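Local coordinates for stage II sporulation protein Q (Bacillus subtilis, PDB 3TUF) that forms with SpoIIIAH an intercellular channel between mother cell and forespore and takes part in forespore engulfment during sporulation, at residues D123-L132 against H164-G173. Residues are numbered along the deposited sequence; the frame is centred on the assembly and turned at random.
Sequences DGLSTVYQSL and HVHFEIRKDG
Lys-171 reaches past the strand end to Asp-123, its NZ donating to the carbonyl O at 3.0 Å from above the carbonyl plane. The same ammonium forms salt bridges with Asp-172 and, beyond the two segments, Glu-190. Without it, as with an alanine here, both carboxylates would probably lose their shared counter-charge and the Asp-123 carbonyl this donor. Asp-172 N bonds to Gly-124 O at 2.6 Å, also from above the carbonyl plane. From there strands 125-130 and 165-171 run antiparallel at 166°, with paired backbone bonds linking Ser-126 to Arg-170, Val-128 to Glu-168 and Gln-130 to His-166, one of the last pair weak. A water ties the Gly-124 carbonyl to Ser-126 OG and Gly-173 N.

On the face bearing Val-128, His-166 NE2 donates to Glu-168 OE2, modelled doubtfully short, while its ND1 bonds to Asp-85. With His-166 CG anti to the backbone N (chi1 -178°), the ring runs beside the Gln-130 amide. At the corner beyond, Ser-131 CB sits over one face of the His-164 ring (CH-pi), its OG bonded to Gly-153 O and His-164 ND1 to Gly-162 O.

On the opposite face Tyr-129 and Phe-167 lie side by side, planes 45° apart, CE2 of the tyrosine 3.6 Å from CE1 of the phenylalanine. Thr-127 CG2 touches that same CE1, and Leu-125 CD2 presses on Ile-169 CG2 at 3.4 Å. His-164 and His-166 match the His-x-His motif that serves zinc and catalysis in active M23 relatives; here Asp-85 and Glu-168 hold His-166.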
# COMPACT_ATOMS: atom_id res chain seq x y z
N ASP A 123 14.10 16.90 -32.38
CA ASP A 123 12.84 16.25 -31.95
C ASP A 123 12.91 15.37 -30.70
O ASP A 123 12.56 14.19 -30.75
CB ASP A 123 12.26 15.38 -33.09
CG ASP A 123 12.00 16.17 -34.37
OD1 ASP A 123 11.76 17.40 -34.28
OD2 ASP A 123 12.01 15.55 -35.46
N GLY A 124 13.36 15.94 -29.58
CA GLY A 124 13.47 15.17 -28.33
C GLY A 124 14.32 13.91 -28.44
O GLY A 124 14.39 13.13 -27.51
N LEU A 125 14.93 13.69 -29.60
CA LEU A 125 15.91 12.62 -29.79
C LEU A 125 17.27 13.01 -29.19
O LEU A 125 17.65 14.18 -29.15
CB LEU A 125 16.09 12.35 -31.27
CG LEU A 125 15.98 10.93 -31.79
CD1 LEU A 125 16.90 10.89 -32.99
CD2 LEU A 125 16.41 9.91 -30.82
N SER A 126 18.04 12.03 -28.75
CA SER A 126 19.35 12.34 -28.24
C SER A 126 20.13 11.05 -28.03
O SER A 126 19.54 9.96 -27.90
CB SER A 126 19.20 13.12 -26.94
OG SER A 126 18.71 12.25 -25.97
N THR A 127 21.45 11.14 -28.00
CA THR A 127 22.27 9.94 -27.83
C THR A 127 23.22 10.06 -26.68
O THR A 127 23.65 11.16 -26.33
CB THR A 127 23.14 9.65 -29.07
OG1 THR A 127 23.55 10.88 -29.71
CG2 THR A 127 22.39 8.82 -30.02
N VAL A 128 23.60 8.91 -26.13
CA VAL A 128 24.39 8.88 -24.88
C VAL A 128 25.58 7.96 -25.07
O VAL A 128 25.49 6.81 -25.57
CB VAL A 128 23.52 8.48 -23.62
CG1 VAL A 128 24.33 8.42 -22.28
CG2 VAL A 128 22.31 9.42 -23.48
N TYR A 129 26.73 8.49 -24.69
CA TYR A 129 27.96 7.75 -24.82
C TYR A 129 28.56 7.84 -23.47
O TYR A 129 28.65 8.96 -22.90
CB TYR A 129 28.85 8.45 -25.81
CG TYR A 129 28.12 8.86 -27.07
CD1 TYR A 129 27.28 9.99 -27.08
CD2 TYR A 129 28.25 8.11 -28.25
CE1 TYR A 129 26.58 10.40 -28.23
CE2 TYR A 129 27.53 8.49 -29.44
CZ TYR A 129 26.70 9.65 -29.39
OH TYR A 129 26.02 10.02 -30.52
N GLN A 130 29.01 6.70 -22.96
CA GLN A 130 29.30 6.62 -21.55
C GLN A 130 30.28 5.49 -21.40
O GLN A 130 30.41 4.72 -22.30
CB GLN A 130 27.97 6.38 -20.83
CG GLN A 130 27.94 5.17 -19.94
CD GLN A 130 26.67 5.02 -19.15
OE1 GLN A 130 25.80 5.96 -19.10
NE2 GLN A 130 26.52 3.83 -18.51
N SER A 131 31.00 5.40 -20.28
CA SER A 131 32.24 4.55 -20.15
C SER A 131 33.55 5.04 -20.86
O SER A 131 34.60 4.33 -20.86
CB SER A 131 32.01 3.08 -20.45
OG SER A 131 32.91 2.32 -19.63
N LEU A 132 33.48 6.26 -21.43
CA LEU A 132 34.61 6.95 -22.04
C LEU A 132 35.77 7.18 -21.01
O LEU A 132 35.51 7.48 -19.80
CB LEU A 132 34.14 8.29 -22.60
CG LEU A 132 32.93 8.20 -23.54
CD1 LEU A 132 32.74 9.46 -24.39
CD2 LEU A 132 33.10 7.04 -24.46
N HIS A 164 35.13 -0.49 -23.19
CA HIS A 164 34.01 -0.36 -24.15
C HIS A 164 33.40 1.01 -24.29
O HIS A 164 33.79 1.93 -23.59
CB HIS A 164 32.88 -1.26 -23.69
CG HIS A 164 32.17 -0.76 -22.44
ND1 HIS A 164 32.72 -0.86 -21.17
CD2 HIS A 164 30.95 -0.18 -22.28
CE1 HIS A 164 31.88 -0.36 -20.28
NE2 HIS A 164 30.80 0.06 -20.94
N VAL A 165 32.40 1.17 -25.14
CA VAL A 165 31.52 2.34 -24.97
C VAL A 165 30.07 1.85 -24.76
O VAL A 165 29.65 0.92 -25.45
CB VAL A 165 31.60 3.32 -26.17
CG1 VAL A 165 31.27 2.60 -27.52
CG2 VAL A 165 30.66 4.47 -26.01
N HIS A 166 29.34 2.42 -23.80
CA HIS A 166 27.92 2.20 -23.72
C HIS A 166 27.20 3.26 -24.55
O HIS A 166 27.45 4.45 -24.40
CB HIS A 166 27.47 2.32 -22.28
CG HIS A 166 25.99 2.06 -22.08
ND1 HIS A 166 25.45 0.80 -22.16
CD2 HIS A 166 24.97 2.89 -21.79
CE1 HIS A 166 24.14 0.86 -21.91
NE2 HIS A 166 23.82 2.13 -21.70
N PHE A 167 26.30 2.84 -25.43
CA PHE A 167 25.66 3.77 -26.31
C PHE A 167 24.11 3.66 -26.25
O PHE A 167 23.52 2.56 -26.26
CB PHE A 167 26.12 3.46 -27.70
CG PHE A 167 25.36 4.18 -28.75
CD1 PHE A 167 25.46 5.55 -28.86
CD2 PHE A 167 24.54 3.49 -29.62
CE1 PHE A 167 24.78 6.27 -29.82
CE2 PHE A 167 23.82 4.20 -30.62
CZ PHE A 167 23.93 5.60 -30.72
N GLU A 168 23.44 4.80 -26.23
CA GLU A 168 22.01 4.82 -26.08
C GLU A 168 21.40 5.84 -27.02
O GLU A 168 22.05 6.86 -27.34
CB GLU A 168 21.67 5.16 -24.63
CG GLU A 168 22.11 4.10 -23.60
CD GLU A 168 21.70 4.50 -22.20
OE1 GLU A 168 21.03 5.58 -22.10
OE2 GLU A 168 22.04 3.78 -21.19
N ILE A 169 20.16 5.56 -27.48
CA ILE A 169 19.37 6.52 -28.26
C ILE A 169 18.18 6.61 -27.41
O ILE A 169 17.68 5.54 -26.98
CB ILE A 169 18.80 6.01 -29.63
CG1 ILE A 169 19.78 5.14 -30.36
CG2 ILE A 169 18.36 7.12 -30.56
CD1 ILE A 169 19.81 3.78 -29.71
N ARG A 170 17.73 7.84 -27.18
CA ARG A 170 16.56 8.15 -26.36
C ARG A 170 15.67 9.10 -27.13
O ARG A 170 16.17 9.99 -27.86
CB ARG A 170 16.97 8.82 -25.03
CG ARG A 170 18.09 8.11 -24.29
CD ARG A 170 18.26 8.55 -22.90
NE ARG A 170 17.89 7.42 -22.09
CZ ARG A 170 18.65 6.91 -21.13
NH1 ARG A 170 19.81 7.53 -20.83
NH2 ARG A 170 18.21 5.82 -20.46
N LYS A 171 14.36 8.90 -26.99
CA LYS A 171 13.39 9.82 -27.54
C LYS A 171 12.58 10.36 -26.39
O LYS A 171 11.99 9.60 -25.58
CB LYS A 171 12.49 9.15 -28.58
CG LYS A 171 11.20 9.90 -28.88
CD LYS A 171 11.37 11.02 -29.89
CE LYS A 171 9.99 11.45 -30.40
NZ LYS A 171 9.86 12.93 -30.48
N ASP A 172 12.57 11.68 -26.31
CA ASP A 172 12.06 12.39 -25.14
C ASP A 172 12.44 11.71 -23.84
O ASP A 172 11.61 11.51 -22.99
CB ASP A 172 10.54 12.59 -25.27
CG ASP A 172 10.19 13.29 -26.53
OD1 ASP A 172 10.57 14.47 -26.69
OD2 ASP A 172 9.60 12.65 -27.39
N GLY A 173 13.71 11.35 -23.70
CA GLY A 173 14.22 10.77 -22.46
C GLY A 173 14.18 9.25 -22.36
O GLY A 173 14.92 8.67 -21.55
O HOH W 1 15.93 12.04 -25.76
O HOH W 2 28.31 1.36 -19.03